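Local coordinates for protein alkyl hydroperoxide reductase E (Mycobacterium tuberculosis, PDB 5C04) that probably reduces hydrogen peroxide and organic hydroperoxides to water and alcohols, using mycoredoxin as its thiol reductant, and may also detoxify peroxynitrite, at residues H38-T43 with A112-R117; V72-T77 with S93-H98; G48-L53 with S85-P90. The protein carries 1 engineered substitution. All coordinates share one frame; numbering follows the deposited sequence. Where two conformers were deposited one is given.

Overall arrangement
All three contacts are buried parts of one thioredoxin-like fold, but they differ in place and chemistry. Contact 1 joins the active-site loop to strand 114-122 through proline packing and two bridging waters. Contact 2, centred about 11 Å away, ties together the chain where it leaves strands 65-71 and 91-93, with a direct serine bond, CA-H...O contacts and a ring face. The two meet where His98 NE2 reaches Gly113 O, and both touch the second subunit. Contact 3, whose segments no other chain of the assembly touches, is mostly apolar: helix 44-55 against two phenylalanines. Its Glu49 connects it to contact 1 by a salt bridge to Arg117.

Contact 1 of 3, residues H38-T43 with A112-R117; sequences HPLAFT and AGIANR. Engineered in segment 38-43: His38 (natural residue Phe).
Pro39 O takes a hydrogen bond of 2.7 Å from water 1, and that water accepts one of 2.9 Å from Ala115 N, so the two backbones are joined by a single solvent molecule and by no direct bond. Ala115 O is packed against the proline ring itself, 3.3 Å from Pro39 CG and close to CA, which offers a bent CA-H...O contact; the proline nitrogen has no hydrogen to give. Ile114 CD1 meets Pro39 CB at 3.8 Å, while its CG2, anti to the carbonyl carbon, touches Leu40 CG, the two side chains crossing at about a right angle. Phe95 of the second subunit packs on Ile114, and Pro74 of that subunit on Leu40.

Pro39, Thr43 and Cys46, the probable active-site cysteine, are spaced as in the PxxxTxxC signature of peroxiredoxins, and Arg117 corresponds to the arginine that completes that site in the family. Its side chain, extended from CG to NE, crosses the proline at about a right angle, and Pro39 CD lies 3.5 Å above one face of the guanidinium, toward its rim. The engineered His38 approaches the same group with its CB, 4.3 Å from Arg117 NH1. Glu49 binds NH1 in a salt bridge and Pro136 O accepts from NH2, which fixes the rotation of the flat group. NH2 also donates to water 2, and this water donates to Thr43 OG1. That hydroxyl in turn gives its own hydrogen to Leu40 O at 2.8 Å, with a C=O...donor angle of 142°, across the type II turn from Leu40 to Thr43.

Contact 2 of 3, residues V72-T77 with S93-H98; sequences VGPPPT and SDFWPH
Val72 and Asp94 come within 4.5 Å of each other, CA to CA, where the chain leaves two neighbouring parallel strands, 65-71 and 91-93. Helix 75-85 links these strands in a beta-alpha-beta crossover of the thioredoxin-like fold, and Pro74 stands at its N-cap position.

One direct hydrogen bond crosses the contact, from Ser93 OG to Gly73 O at 2.7 Å. The donor meets the carbonyl at 136°, tilted 16° from its plane. A chi1 of -69° sets the hydroxyl anti to the carbonyl carbon of Ser93 and brings Ser93 OG within 3.2 Å of Pro75 CD, at the start of the helix.

Weaker CA-H...O contacts link Val72 to Asp94 and Phe95: Val72 CA approaches Asp94 O, and Phe95 CA lies 3.4 Å from Val72 O in a more bent contact. Water 3 adds a bridge, donating to Val72 O at 2.9 Å and, over a longer reach, to Phe95 O.

Ring contacts gather round Phe95. Pro74 CB lies over one face, 3.8 Å from the centroid, as a CH-pi contact shifted toward the rim, while Val72 O comes to the ring's edge in its plane. Gly113 of the second subunit also packs on Phe95.

His98 reaches across the dimer interface: its ND1 is hydrogen-bonded to His98 ND1 of the other chain, and NE2 to Gly113 O of its own. Beside that held imidazole, Val72 CG1 rests 4.0 Å from His98 CD2.

Contact 3 of 3, residues G48-L53 with S85-P90; sequences GELDQL and SGFTFP
The backbones stay well apart, Asp51 and Ser85 being nearest at 7.5 Å from CA to CA, and side chains of helix 44-55 reach the turn after helix 75-85 across that distance. Asp51 starts out pointing away, but its carboxylate comes round so that OD1 lies near the plane of the Phe87 ring, 3.3 Å from CE1 at the edge, with carboxylate and ring planes 60° apart. The firmer partner of OD1 is Gln47 NE2. Leu50 CB meets Phe87 CZ at 3.5 Å. The Schellman turn at Gly86 folds Phe87 back so that Ser85 CB lies over the centre of one ring face, 3.4 Å above its plane.

Helix 44-55 carries Cys46, the probable active-site residue, in the thioredoxin-like fold, and here its middle turns pack against the segment leading into strand 91-93. Leu50 and Phe89 also both lean on Ala69 of strand 65-71, while Trp81 meets Phe87 edge-to-face. About one turn further along the helix from Leu50, Leu53 CD2 sits over one face of Phe89 in a CH-pi contact, 4.2 Å from the ring centroid and 18° off the normal. Phe89 presents that face with CG between its backbone N and carbonyl carbon (chi1 52°), and its CE2 lies 4.2 Å from Leu50 CD1.

Contact 1 of 3, residues H38-T43 with A112-R117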
ATOM      1  N   HIS A  38      -6.505  10.957   2.305  1.00 17.40           N
ATOM      2  CA  HIS A  38      -5.151  11.327   2.697  1.00 17.12           C
ATOM      3  C   HIS A  38      -4.129  10.457   1.977  1.00 16.44           C
ATOM      4  O   HIS A  38      -4.463   9.344   1.553  1.00 18.17           O
ATOM      5  CB  HIS A  38      -4.963  11.292   4.207  1.00 17.79           C
ATOM      6  CG  HIS A  38      -5.015   9.930   4.772  1.00 18.62           C
ATOM      7  ND1 HIS A  38      -3.865   9.207   5.017  1.00 20.84           N
ATOM      8  CD2 HIS A  38      -6.054   9.103   5.048  1.00 19.83           C
ATOM      9  CE1 HIS A  38      -4.198   8.016   5.466  1.00 21.95           C
ATOM     10  NE2 HIS A  38      -5.506   7.924   5.501  1.00 21.55           N
ATOM     11  N   PRO A  39      -2.902  10.974   1.819  1.00 16.70           N
ATOM     12  CA  PRO A  39      -1.857  10.247   1.112  1.00 17.04           C
ATOM     13  C   PRO A  39      -1.493   8.823   1.571  1.00 17.30           C
ATOM     14  O   PRO A  39      -1.693   7.871   0.808  1.00 17.39           O
ATOM     15  CB  PRO A  39      -0.657  11.192   1.237  1.00 17.88           C
ATOM     16  CG  PRO A  39      -1.255  12.538   1.197  1.00 17.83           C
ATOM     17  CD  PRO A  39      -2.590  12.408   1.910  1.00 16.99           C
ATOM     18  N   LEU A  40      -0.940   8.651   2.770  1.00 16.56           N
ATOM     19  CA  LEU A  40      -0.320   7.381   3.110  1.00 17.10           C
ATOM     20  C   LEU A  40      -0.222   7.130   4.597  1.00 16.39           C
ATOM     21  O   LEU A  40       0.284   7.969   5.359  1.00 16.88           O
ATOM     22  CB  LEU A  40       1.108   7.303   2.563  1.00 18.12           C
ATOM     23  CG  LEU A  40       1.334   7.089   1.051  1.00 19.11           C
ATOM     24  CD1 LEU A  40       2.832   7.162   0.738  1.00 21.37           C
ATOM     25  CD2 LEU A  40       0.717   5.779   0.591  1.00 19.67           C
ATOM     26  N   ALA A  41      -0.640   5.919   5.005  1.00 16.26           N
ATOM     27  CA  ALA A  41      -0.333   5.435   6.337  1.00 15.76           C
ATOM     28  C   ALA A  41       1.147   5.555   6.660  1.00 16.96           C
ATOM     29  O   ALA A  41       1.993   5.387   5.784  1.00 16.67           O
ATOM     30  CB  ALA A  41      -0.755   3.987   6.484  1.00 16.91           C
ATOM     31  N   PHE A  42       1.437   5.834   7.930  1.00 16.85           N
ATOM     32  CA  PHE A  42       2.806   5.808   8.469  1.00 19.12           C
ATOM     33  C   PHE A  42       3.660   6.892   7.847  1.00 20.58           C
ATOM     34  O   PHE A  42       4.903   6.700   7.673  1.00 23.95           O
ATOM     35  CB  PHE A  42       3.532   4.485   8.243  1.00 20.60           C
ATOM     36  CG  PHE A  42       2.815   3.274   8.724  1.00 22.32           C
ATOM     37  CD1 PHE A  42       2.686   2.997  10.072  1.00 24.41           C
ATOM     38  CD2 PHE A  42       2.347   2.342   7.796  1.00 26.16           C
ATOM     39  CE1 PHE A  42       2.057   1.815  10.494  1.00 26.33           C
ATOM     40  CE2 PHE A  42       1.716   1.185   8.225  1.00 26.46           C
ATOM     41  CZ  PHE A  42       1.563   0.953   9.549  1.00 26.11           C
ATOM     42  N   THR A  43       3.040   7.997   7.463  1.00 18.05           N
ATOM     43  CA  THR A  43       3.763   9.208   7.118  1.00 17.07           C
ATOM     44  C   THR A  43       3.408  10.343   8.081  1.00 19.10           C
ATOM     45  O   THR A  43       2.352  10.351   8.716  1.00 17.86           O
ATOM     46  CB  THR A  43       3.558   9.633   5.643  1.00 17.39           C
ATOM     47  OG1 THR A  43       2.198   9.975   5.424  1.00 18.16           O
ATOM     48  CG2 THR A  43       4.007   8.565   4.691  1.00 17.20           C
ATOM     49  N   ALA A 112       2.003  11.030  -8.275  1.00 27.87           N
ATOM     50  CA  ALA A 112       2.521  10.325  -7.118  1.00 25.77           C
ATOM     51  C   ALA A 112       1.785   9.023  -6.775  1.00 23.81           C
ATOM     52  O   ALA A 112       2.327   8.193  -6.046  1.00 22.81           O
ATOM     53  CB  ALA A 112       2.543  11.252  -5.928  1.00 27.27           C
ATOM     54  N   GLY A 113       0.589   8.808  -7.313  1.00 21.39           N
ATOM     55  CA  GLY A 113      -0.173   7.588  -7.046  1.00 20.10           C
ATOM     56  C   GLY A 113      -0.851   7.551  -5.686  1.00 19.25           C
ATOM     57  O   GLY A 113      -1.173   6.473  -5.154  1.00 19.66           O
ATOM     58  N   ILE A 114      -1.129   8.721  -5.138  1.00 19.13           N
ATOM     59  CA  ILE A 114      -1.771   8.841  -3.840  1.00 19.27           C
ATOM     60  C   ILE A 114      -2.921   9.836  -3.916  1.00 20.08           C
ATOM     61  O   ILE A 114      -2.943  10.707  -4.784  1.00 19.74           O
ATOM     62  CB  ILE A 114      -0.757   9.320  -2.770  1.00 19.94           C
ATOM     63  CG1 ILE A 114      -0.110  10.654  -3.211  1.00 21.67           C
ATOM     64  CG2 ILE A 114       0.256   8.239  -2.459  1.00 20.61           C
ATOM     65  CD1 ILE A 114       0.903  11.245  -2.268  1.00 22.64           C
ATOM     66  N   ALA A 115      -3.842   9.751  -2.965  1.00 18.70           N
ATOM     67  CA  ALA A 115      -4.833  10.820  -2.808  1.00 19.76           C
ATOM     68  C   ALA A 115      -4.129  12.045  -2.258  1.00 20.15           C
ATOM     69  O   ALA A 115      -3.229  11.942  -1.399  1.00 19.69           O
ATOM     70  CB  ALA A 115      -5.959  10.387  -1.888  1.00 19.71           C
ATOM     71  N   ASN A 116      -4.532  13.220  -2.763  1.00 20.65           N
ATOM     72  CA  ASN A 116      -4.248  14.471  -2.101  1.00 21.22           C
ATOM     73  C   ASN A 116      -5.093  14.584  -0.846  1.00 20.90           C
ATOM     74  O   ASN A 116      -5.873  13.690  -0.520  1.00 20.44           O
ATOM     75  CB  ASN A 116      -4.512  15.650  -3.079  1.00 22.89           C
ATOM     76  CG  ASN A 116      -3.502  15.703  -4.218  1.00 23.40           C
ATOM     77  OD1 ASN A 116      -2.316  15.543  -4.006  1.00 25.06           O
ATOM     78  ND2 ASN A 116      -3.981  15.930  -5.437  1.00 25.34           N
ATOM     79  N   ARG A 117      -4.919  15.699  -0.127  1.00 20.12           N
ATOM     80  CA  ARG A 117      -5.647  15.926   1.117  1.00 20.08           C
ATOM     81  C   ARG A 117      -7.024  16.518   0.811  1.00 20.30           C
ATOM     82  O   ARG A 117      -7.294  17.707   1.053  1.00 21.08           O
ATOM     83  CB  ARG A 117      -4.811  16.804   2.078  1.00 19.75           C
ATOM     84  CG  ARG A 117      -3.528  16.113   2.503  1.00 19.51           C
ATOM     85  CD  ARG A 117      -2.768  16.807   3.651  1.00 19.74           C
ATOM     86  NE  ARG A 117      -1.430  16.240   3.695  1.00 19.68           N
ATOM     87  CZ  ARG A 117      -1.121  15.038   4.176  1.00 19.26           C
ATOM     88  NH1 ARG A 117      -2.022  14.327   4.818  1.00 19.17           N
ATOM     89  NH2 ARG A 117       0.109  14.547   3.976  1.00 19.60           N
TER
HETATM   90  O   HOH W   1      -3.861   7.853  -0.728  1.00 18.26           O
HETATM   91  O   HOH W   2       1.963  12.639   5.145  1.00 22.21           O

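Contact 2 of 3, residues V72-T77 with S93-H98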
ATOM      1  N   VAL A  72      -4.948   5.013  -0.326  1.00 17.04           N
ATOM      2  CA  VAL A  72      -4.661   3.912  -1.252  1.00 18.13           C
ATOM      3  C   VAL A  72      -4.093   2.645  -0.605  1.00 18.20           C
ATOM      4  O   VAL A  72      -3.902   1.652  -1.322  1.00 19.25           O
ATOM      5  CB  VAL A  72      -3.765   4.376  -2.429  1.00 18.21           C
ATOM      6  CG1 VAL A  72      -4.455   5.446  -3.270  1.00 19.36           C
ATOM      7  CG2 VAL A  72      -2.384   4.790  -1.957  1.00 19.07           C
ATOM      8  N   GLY A  73      -3.861   2.610   0.710  1.00 17.51           N
ATOM      9  CA  GLY A  73      -3.340   1.415   1.341  1.00 17.57           C
ATOM     10  C   GLY A  73      -4.364   0.311   1.463  1.00 18.65           C
ATOM     11  O   GLY A  73      -5.555   0.596   1.569  1.00 19.50           O
ATOM     12  N   PRO A  74      -3.923  -0.944   1.476  1.00 17.84           N
ATOM     13  CA  PRO A  74      -4.797  -2.074   1.686  1.00 18.72           C
ATOM     14  C   PRO A  74      -5.128  -2.288   3.161  1.00 19.18           C
ATOM     15  O   PRO A  74      -4.459  -1.745   4.041  1.00 18.25           O
ATOM     16  CB  PRO A  74      -3.999  -3.228   1.110  1.00 18.89           C
ATOM     17  CG  PRO A  74      -2.587  -2.863   1.397  1.00 18.27           C
ATOM     18  CD  PRO A  74      -2.519  -1.357   1.302  1.00 18.21           C
ATOM     19  N   PRO A  75      -6.137  -3.130   3.450  1.00 19.86           N
ATOM     20  CA  PRO A  75      -6.542  -3.251   4.846  1.00 20.41           C
ATOM     21  C   PRO A  75      -5.466  -3.673   5.838  1.00 20.68           C
ATOM     22  O   PRO A  75      -5.465  -3.164   6.924  1.00 21.05           O
ATOM     23  CB  PRO A  75      -7.720  -4.246   4.802  1.00 21.92           C
ATOM     24  CG  PRO A  75      -8.277  -4.036   3.443  1.00 22.39           C
ATOM     25  CD  PRO A  75      -7.075  -3.781   2.544  1.00 21.34           C
ATOM     26  N   PRO A  76      -4.542  -4.594   5.483  1.00 20.02           N
ATOM     27  CA  PRO A  76      -3.539  -4.966   6.510  1.00 20.30           C
ATOM     28  C   PRO A  76      -2.659  -3.790   6.949  1.00 19.78           C
ATOM     29  O   PRO A  76      -2.263  -3.726   8.105  1.00 20.78           O
ATOM     30  CB  PRO A  76      -2.704  -6.058   5.813  1.00 20.88           C
ATOM     31  CG  PRO A  76      -3.644  -6.652   4.823  1.00 21.69           C
ATOM     32  CD  PRO A  76      -4.480  -5.494   4.313  1.00 21.06           C
ATOM     33  N   THR A  77      -2.307  -2.900   6.009  1.00 18.98           N
ATOM     34  CA  THR A  77      -1.582  -1.696   6.383  1.00 18.62           C
ATOM     35  C   THR A  77      -2.370  -0.860   7.373  1.00 18.10           C
ATOM     36  O   THR A  77      -1.846  -0.389   8.388  1.00 18.50           O
ATOM     37  CB  THR A  77      -1.250  -0.872   5.130  1.00 18.56           C
ATOM     38  OG1 THR A  77      -0.307  -1.621   4.342  1.00 18.41           O
ATOM     39  CG2 THR A  77      -0.653   0.481   5.457  1.00 19.32           C
ATOM     40  N   SER A  93      -9.881   1.386   2.213  1.00 20.01           N
ATOM     41  CA  SER A  93      -8.820   1.076   1.239  1.00 19.88           C
ATOM     42  C   SER A  93      -9.226   1.359  -0.197  1.00 20.61           C
ATOM     43  O   SER A  93     -10.026   0.608  -0.772  1.00 22.92           O
ATOM     44  CB  SER A  93      -8.438  -0.398   1.347  1.00 19.87           C
ATOM     45  OG  SER A  93      -7.777  -0.647   2.551  1.00 21.56           O
ATOM     46  N   ASP A  94      -8.663   2.419  -0.774  1.00 19.99           N
ATOM     47  CA  ASP A  94      -8.861   2.765  -2.179  1.00 20.43           C
ATOM     48  C   ASP A  94      -7.697   2.128  -2.988  1.00 19.73           C
ATOM     49  O   ASP A  94      -6.966   2.801  -3.708  1.00 20.21           O
ATOM     50  CB  ASP A  94      -8.918   4.307  -2.313  1.00 20.95           C
ATOM     51  CG  ASP A  94      -9.438   4.779  -3.672  1.00 21.27           C
ATOM     52  OD1 ASP A  94     -10.114   4.001  -4.407  1.00 22.53           O
ATOM     53  OD2 ASP A  94      -9.152   5.943  -4.033  1.00 22.02           O
ATOM     54  N   PHE A  95      -7.594   0.810  -2.850  1.00 21.18           N
ATOM     55  CA  PHE A  95      -6.358   0.061  -3.148  1.00 20.42           C
ATOM     56  C   PHE A  95      -6.290  -0.566  -4.542  1.00 21.33           C
ATOM     57  O   PHE A  95      -5.252  -0.484  -5.217  1.00 22.28           O
ATOM     58  CB  PHE A  95      -6.199  -1.038  -2.110  1.00 21.15           C
ATOM     59  CG  PHE A  95      -5.109  -2.036  -2.423  1.00 20.41           C
ATOM     60  CD1 PHE A  95      -3.780  -1.704  -2.204  1.00 20.08           C
ATOM     61  CD2 PHE A  95      -5.422  -3.307  -2.879  1.00 21.57           C
ATOM     62  CE1 PHE A  95      -2.774  -2.597  -2.487  1.00 20.19           C
ATOM     63  CE2 PHE A  95      -4.426  -4.201  -3.172  1.00 20.91           C
ATOM     64  CZ  PHE A  95      -3.112  -3.845  -2.968  1.00 21.25           C
ATOM     65  N   TRP A  96      -7.374  -1.206  -4.958  1.00 23.57           N
ATOM     66  CA  TRP A  96      -7.394  -1.887  -6.253  1.00 24.19           C
ATOM     67  C   TRP A  96      -8.847  -2.029  -6.696  1.00 26.06           C
ATOM     68  O   TRP A  96      -9.596  -2.797  -6.090  1.00 27.51           O
ATOM     69  CB  TRP A  96      -6.721  -3.249  -6.132  1.00 24.36           C
ATOM     70  CG  TRP A  96      -6.525  -3.911  -7.453  1.00 23.57           C
ATOM     71  CD1 TRP A  96      -7.150  -5.036  -7.930  1.00 25.43           C
ATOM     72  CD2 TRP A  96      -5.609  -3.507  -8.464  1.00 23.65           C
ATOM     73  NE1 TRP A  96      -6.664  -5.359  -9.173  1.00 25.11           N
ATOM     74  CE2 TRP A  96      -5.730  -4.424  -9.535  1.00 25.04           C
ATOM     75  CE3 TRP A  96      -4.691  -2.471  -8.573  1.00 25.12           C
ATOM     76  CZ2 TRP A  96      -4.948  -4.328 -10.688  1.00 25.70           C
ATOM     77  CZ3 TRP A  96      -3.930  -2.374  -9.720  1.00 25.79           C
ATOM     78  CH2 TRP A  96      -4.067  -3.283 -10.758  1.00 25.91           C
ATOM     79  N   PRO A  97      -9.273  -1.282  -7.713  1.00 25.69           N
ATOM     80  CA  PRO A  97      -8.440  -0.379  -8.520  1.00 26.40           C
ATOM     81  C   PRO A  97      -7.804   0.771  -7.737  1.00 25.12           C
ATOM     82  O   PRO A  97      -8.445   1.364  -6.864  1.00 25.43           O
ATOM     83  CB  PRO A  97      -9.416   0.184  -9.557  1.00 28.75           C
ATOM     84  CG  PRO A  97     -10.757  -0.002  -8.952  1.00 30.24           C
ATOM     85  CD  PRO A  97     -10.692  -1.233  -8.117  1.00 28.80           C
ATOM     86  N   HIS A  98      -6.557   1.078  -8.078  1.00 23.79           N
ATOM     87  CA  HIS A  98      -5.691   1.979  -7.291  1.00 22.57           C
ATOM     88  C   HIS A  98      -6.151   3.446  -7.426  1.00 23.47           C
ATOM     89  O   HIS A  98      -6.048   4.048  -8.491  1.00 25.25           O
ATOM     90  CB  HIS A  98      -4.256   1.806  -7.789  1.00 21.97           C
ATOM     91  CG  HIS A  98      -3.210   2.557  -7.017  1.00 20.92           C
ATOM     92  ND1 HIS A  98      -2.034   1.979  -6.591  1.00 20.85           N
ATOM     93  CD2 HIS A  98      -3.117   3.865  -6.676  1.00 20.45           C
ATOM     94  CE1 HIS A  98      -1.271   2.882  -6.012  1.00 20.35           C
ATOM     95  NE2 HIS A  98      -1.920   4.035  -6.033  1.00 20.14           N
TER
HETATM   96  O   HOH W   3      -2.713   0.830  -3.834  1.00 29.69           O

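Contact 3 of 3, residues G48-L53 with S85-P90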
ATOM      1  N   GLY A  48      -0.286  13.128  11.867  1.00 17.46           N
ATOM      2  CA  GLY A  48      -0.728  14.280  12.632  1.00 18.74           C
ATOM      3  C   GLY A  48      -2.199  14.540  12.425  1.00 18.90           C
ATOM      4  O   GLY A  48      -2.922  14.875  13.377  1.00 20.57           O
ATOM      5  N   GLU A  49      -2.644  14.489  11.173  1.00 17.81           N
ATOM      6  CA  GLU A  49      -4.051  14.782  10.872  1.00 17.99           C
ATOM      7  C   GLU A  49      -4.972  13.747  11.484  1.00 19.16           C
ATOM      8  O   GLU A  49      -5.976  14.111  12.106  1.00 17.87           O
ATOM      9  CB  GLU A  49      -4.301  14.884   9.369  1.00 18.64           C
ATOM     10  CG  GLU A  49      -3.510  15.980   8.669  1.00 19.06           C
ATOM     11  CD  GLU A  49      -4.108  16.310   7.317  1.00 19.69           C
ATOM     12  OE1 GLU A  49      -4.061  15.413   6.449  1.00 19.16           O
ATOM     13  OE2 GLU A  49      -4.681  17.434   7.131  1.00 20.66           O
ATOM     14  N   LEU A  50      -4.676  12.472  11.330  1.00 17.98           N
ATOM     15  CA  LEU A  50      -5.553  11.448  11.911  1.00 18.99           C
ATOM     16  C   LEU A  50      -5.428  11.372  13.431  1.00 18.95           C
ATOM     17  O   LEU A  50      -6.393  11.035  14.089  1.00 20.12           O
ATOM     18  CB  LEU A  50      -5.381  10.095  11.224  1.00 19.43           C
ATOM     19  CG  LEU A  50      -5.907  10.018   9.783  1.00 21.86           C
ATOM     20  CD1 LEU A  50      -6.004   8.541   9.376  1.00 21.66           C
ATOM     21  CD2 LEU A  50      -7.189  10.759   9.530  1.00 25.43           C
ATOM     22  N   ASP A  51      -4.264  11.681  13.994  1.00 19.19           N
ATOM     23  CA  ASP A  51      -4.139  11.757  15.458  1.00 19.24           C
ATOM     24  C   ASP A  51      -5.013  12.861  15.993  1.00 21.65           C
ATOM     25  O   ASP A  51      -5.656  12.667  17.046  1.00 21.02           O
ATOM     26  CB  ASP A  51      -2.673  11.943  15.893  1.00 20.49           C
ATOM     27  CG  ASP A  51      -1.836  10.678  15.751  1.00 21.61           C
ATOM     28  OD1 ASP A  51      -2.341   9.584  15.354  1.00 21.67           O
ATOM     29  OD2 ASP A  51      -0.624  10.739  16.097  1.00 21.61           O
ATOM     30  N   GLN A  52      -5.067  14.011  15.327  1.00 19.75           N
ATOM     31  CA  GLN A  52      -5.948  15.116  15.765  0.50 21.34           C
ATOM     32  C   GLN A  52      -7.406  14.643  15.676  1.00 21.38           C
ATOM     33  O   GLN A  52      -8.207  14.892  16.587  1.00 22.76           O
ATOM     34  CB  GLN A  52      -5.670  16.399  14.946  0.50 21.81           C
ATOM     35  CG  GLN A  52      -6.751  17.494  14.924  0.50 23.04           C
ATOM     36  CD  GLN A  52      -6.657  18.544  16.016  0.50 24.32           C
ATOM     37  OE1 GLN A  52      -5.659  18.666  16.715  0.50 26.23           O
ATOM     38  NE2 GLN A  52      -7.737  19.282  16.194  0.50 25.63           N
ATOM     39  N   LEU A  53      -7.765  13.979  14.584  1.00 20.92           N
ATOM     40  CA  LEU A  53      -9.141  13.467  14.420  1.00 21.25           C
ATOM     41  C   LEU A  53      -9.473  12.495  15.562  1.00 22.91           C
ATOM     42  O   LEU A  53     -10.539  12.607  16.216  1.00 23.28           O
ATOM     43  CB  LEU A  53      -9.261  12.764  13.063  1.00 22.54           C
ATOM     44  CG  LEU A  53     -10.666  12.536  12.500  1.00 25.06           C
ATOM     45  CD1 LEU A  53     -10.585  12.077  11.048  1.00 26.43           C
ATOM     46  CD2 LEU A  53     -11.426  11.527  13.322  1.00 29.78           C
ATOM     47  N   SER A  85      -1.897   3.246  16.469  1.00 22.06           N
ATOM     48  CA  SER A  85      -2.252   4.650  16.670  1.00 21.51           C
ATOM     49  C   SER A  85      -3.500   4.850  17.534  1.00 21.22           C
ATOM     50  O   SER A  85      -3.838   6.007  17.861  1.00 23.14           O
ATOM     51  CB  SER A  85      -2.502   5.347  15.324  1.00 20.93           C
ATOM     52  OG  SER A  85      -1.379   5.191  14.452  1.00 20.53           O
ATOM     53  N   GLY A  86      -4.206   3.761  17.828  1.00 22.44           N
ATOM     54  CA  GLY A  86      -5.461   3.847  18.548  1.00 23.24           C
ATOM     55  C   GLY A  86      -6.595   4.450  17.757  1.00 23.12           C
ATOM     56  O   GLY A  86      -7.467   5.165  18.345  1.00 24.78           O
ATOM     57  N   PHE A  87      -6.638   4.180  16.442  1.00 21.50           N
ATOM     58  CA  PHE A  87      -7.738   4.669  15.604  1.00 22.15           C
ATOM     59  C   PHE A  87      -8.873   3.645  15.678  1.00 23.87           C
ATOM     60  O   PHE A  87      -8.672   2.465  15.345  1.00 24.59           O
ATOM     61  CB  PHE A  87      -7.320   4.815  14.124  1.00 20.61           C
ATOM     62  CG  PHE A  87      -6.195   5.772  13.857  1.00 20.18           C
ATOM     63  CD1 PHE A  87      -5.929   6.860  14.671  1.00 19.98           C
ATOM     64  CD2 PHE A  87      -5.397   5.571  12.744  1.00 18.88           C
ATOM     65  CE1 PHE A  87      -4.906   7.740  14.366  1.00 19.65           C
ATOM     66  CE2 PHE A  87      -4.377   6.456  12.436  1.00 19.52           C
ATOM     67  CZ  PHE A  87      -4.130   7.525  13.248  1.00 19.15           C
ATOM     68  N   THR A  88     -10.060   4.091  16.097  1.00 23.87           N
ATOM     69  CA  THR A  88     -11.241   3.214  16.123  1.00 26.30           C
ATOM     70  C   THR A  88     -12.274   3.522  15.046  1.00 24.78           C
ATOM     71  O   THR A  88     -13.276   2.805  14.919  1.00 27.47           O
ATOM     72  CB  THR A  88     -11.946   3.271  17.492  1.00 27.04           C
ATOM     73  OG1 THR A  88     -12.399   4.604  17.734  1.00 28.91           O
ATOM     74  CG2 THR A  88     -11.007   2.840  18.600  1.00 28.71           C
ATOM     75  N   PHE A  89     -12.072   4.603  14.301  1.00 23.04           N
ATOM     76  CA  PHE A  89     -12.932   4.939  13.177  1.00 22.57           C
ATOM     77  C   PHE A  89     -12.503   4.139  11.937  1.00 22.30           C
ATOM     78  O   PHE A  89     -11.396   3.568  11.932  1.00 21.52           O
ATOM     79  CB  PHE A  89     -12.912   6.463  12.911  1.00 23.56           C
ATOM     80  CG  PHE A  89     -11.516   7.053  12.779  1.00 22.48           C
ATOM     81  CD1 PHE A  89     -10.828   7.515  13.899  1.00 22.66           C
ATOM     82  CD2 PHE A  89     -10.876   7.112  11.540  1.00 22.32           C
ATOM     83  CE1 PHE A  89      -9.546   8.032  13.783  1.00 22.68           C
ATOM     84  CE2 PHE A  89      -9.583   7.632  11.431  1.00 22.90           C
ATOM     85  CZ  PHE A  89      -8.931   8.107  12.556  1.00 21.42           C
ATOM     86  N   PRO A  90     -13.334   4.118  10.874  1.00 22.22           N
ATOM     87  CA  PRO A  90     -12.964   3.361   9.677  1.00 22.90           C
ATOM     88  C   PRO A  90     -11.901   4.047   8.823  1.00 22.69           C
ATOM     89  O   PRO A  90     -12.017   5.235   8.500  1.00 21.90           O
ATOM     90  CB  PRO A  90     -14.277   3.250   8.880  1.00 24.05           C
ATOM     91  CG  PRO A  90     -15.353   3.561   9.868  1.00 25.15           C
ATOM     92  CD  PRO A  90     -14.758   4.533  10.827  1.00 23.46           C
TER